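Local structure of CurD (Moorea producens 3L, 5KP7) at residues G159-V164 against A198-D203. The protein probably acts as a hydroxymethylglutaryl-CoA synthase-like condensing enzyme of the thiolase-like superfamily, and binds 4'-phosphopantetheine. The protein carries 3 engineered substitutions. Sequence-based numbering, arbitrary orientation.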
loop_
_atom_site.group_PDB
_atom_site.type_symbol
_atom_site.label_atom_id
_atom_site.label_comp_id
_atom_site.label_asym_id
_atom_site.label_seq_id
_atom_site.Cartn_x
_atom_site.Cartn_y
_atom_site.Cartn_z
ATOM N N GLY A 159 29.228 4.594 -8.811
ATOM C CA GLY A 159 28.746 5.968 -8.795
ATOM C C GLY A 159 27.357 6.167 -9.391
ATOM O O GLY A 159 26.724 7.199 -9.135
ATOM N N ALA A 160 26.857 5.212 -10.183
ATOM C CA ALA A 160 25.522 5.373 -10.746
ATOM C C ALA A 160 24.487 5.297 -9.647
ATOM O O ALA A 160 24.649 4.553 -8.684
ATOM C CB ALA A 160 25.232 4.308 -11.785
ATOM N N LYS A 161 23.433 6.080 -9.795
ATOM C CA LYS A 161 22.273 6.049 -8.916
ATOM C C LYS A 161 21.078 5.534 -9.698
ATOM O O LYS A 161 21.066 5.554 -10.943
ATOM C CB LYS A 161 21.968 7.457 -8.409
ATOM C CG LYS A 161 23.134 8.109 -7.634
ATOM C CD LYS A 161 22.726 9.471 -7.081
ATOM C CE LYS A 161 23.922 10.278 -6.555
ATOM N NZ LYS A 161 24.621 9.687 -5.378
ATOM N N ALA A 162 20.059 5.105 -8.978
ATOM C CA ALA A 162 18.799 4.708 -9.594
ATOM C C ALA A 162 17.684 5.500 -8.978
ATOM O O ALA A 162 17.707 5.781 -7.778
ATOM C CB ALA A 162 18.542 3.195 -9.431
ATOM N N LEU A 163 16.674 5.827 -9.773
ATOM C CA LEU A 163 15.486 6.484 -9.265
ATOM C C LEU A 163 14.312 5.524 -9.427
ATOM O O LEU A 163 14.004 5.116 -10.547
ATOM C CB LEU A 163 15.221 7.779 -10.038
ATOM C CG LEU A 163 14.027 8.636 -9.653
ATOM C CD1 LEU A 163 14.186 9.187 -8.254
ATOM C CD2 LEU A 163 13.832 9.761 -10.676
ATOM N N VAL A 164 13.697 5.163 -8.310
ATOM C CA VAL A 164 12.575 4.223 -8.303
ATOM C C VAL A 164 11.355 4.994 -7.837
ATOM O O VAL A 164 11.378 5.578 -6.742
ATOM C CB VAL A 164 12.837 3.037 -7.349
ATOM C CG1 VAL A 164 11.615 2.124 -7.302
ATOM C CG2 VAL A 164 14.088 2.259 -7.764
ATOM N N ALA A 198 8.860 8.501 -4.313
ATOM C CA ALA A 198 10.109 8.419 -5.076
ATOM C C ALA A 198 11.281 8.120 -4.188
ATOM O O ALA A 198 11.425 8.739 -3.113
ATOM C CB ALA A 198 10.358 9.724 -5.806
ATOM N N LEU A 199 12.107 7.170 -4.628
ATOM C CA LEU A 199 13.326 6.766 -3.918
ATOM C C LEU A 199 14.540 6.972 -4.797
ATOM O O LEU A 199 14.567 6.494 -5.952
ATOM C CB LEU A 199 13.299 5.278 -3.541
ATOM C CG LEU A 199 12.081 4.749 -2.796
ATOM C CD1 LEU A 199 12.241 3.268 -2.475
ATOM C CD2 LEU A 199 11.817 5.543 -1.554
ATOM N N LEU A 200 15.559 7.650 -4.275
ATOM C CA LEU A 200 16.858 7.683 -4.920
ATOM C C LEU A 200 17.698 6.636 -4.244
ATOM O O LEU A 200 17.825 6.660 -3.038
ATOM C CB LEU A 200 17.479 9.072 -4.789
ATOM C CG LEU A 200 18.817 9.354 -5.484
ATOM C CD1 LEU A 200 18.656 9.219 -6.984
ATOM C CD2 LEU A 200 19.400 10.691 -5.092
ATOM N N VAL A 201 18.248 5.703 -5.022
ATOM C CA VAL A 201 18.993 4.582 -4.495
ATOM C C VAL A 201 20.470 4.696 -4.921
ATOM O O VAL A 201 20.767 4.944 -6.095
ATOM C CB VAL A 201 18.387 3.243 -4.983
ATOM C CG1 VAL A 201 19.211 2.050 -4.515
ATOM C CG2 VAL A 201 16.930 3.162 -4.526
ATOM N N SER A 202 21.385 4.482 -3.969
ATOM C CA SER A 202 22.801 4.676 -4.214
ATOM C C SER A 202 23.654 3.996 -3.134
ATOM O O SER A 202 23.121 3.344 -2.228
ATOM C CB SER A 202 23.116 6.180 -4.206
ATOM O OG SER A 202 23.196 6.666 -2.867
ATOM N N ASP A 203 24.966 4.171 -3.258
ATOM C CA ASP A 203 25.925 3.693 -2.274
ATOM C C ASP A 203 26.151 4.666 -1.106
ATOM O O ASP A 203 27.021 4.422 -0.301
ATOM C CB ASP A 203 27.248 3.312 -2.946
ATOM C CG ASP A 203 27.995 4.503 -3.521
ATOM O OD1 ASP A 203 27.494 5.649 -3.485
ATOM O OD2 ASP A 203 29.117 4.279 -4.029
HETATM O O HOH W 1 27.990 3.130 -6.694
HETATM O O HOH W 2 25.755 4.841 -6.123
#
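Lys-161 lays its aliphatic chain across the neighbouring strand, between Leu-200 and Ser-202. Its CG comes 3.9 Å from Ser-202 CB, while its CB and CD meet the methyls of Leu-200, the two side chains crossing at a slant. CG lies anti to the carbonyl carbon (chi1 -59°) and only the last torsion bends, bringing NZ alongside Ser-202 to a salt bridge with Glu-31 on the next strand; Ser-202 OG hydrogen-bonds the same carboxylate. A methionine in place of Lys-161 would probably leave the carboxylate of Glu-31 without this countercharge. Leu-200 and Leu-163 share one rotamer, CG turned away from the backbone N (chi1 near 180°), which swings each CD1 toward a carbonyl oxygen of the facing strand: Leu-200 CD1 reaches Ala-162 O at 3.7 Å, and Leu-163 CD1 lies 3.6 Å from Leu-199 O. On the other face, Val-164 CG2 and Val-201 CG2 touch at 4.4 Å beneath helix 140-154. Ala-162 pairs with Val-201, and Val-164 with Leu-199, through two nearly straight backbone bonds each. Where direct pairing ends, a water bridges Ala-160 O to Asp-203 N. This is an antiparallel pair of inner, adjacent strands in the mixed sheet of the thiolase-like fold, with helix 140-154 packed on the face of Ala-162, Val-164 and Val-201.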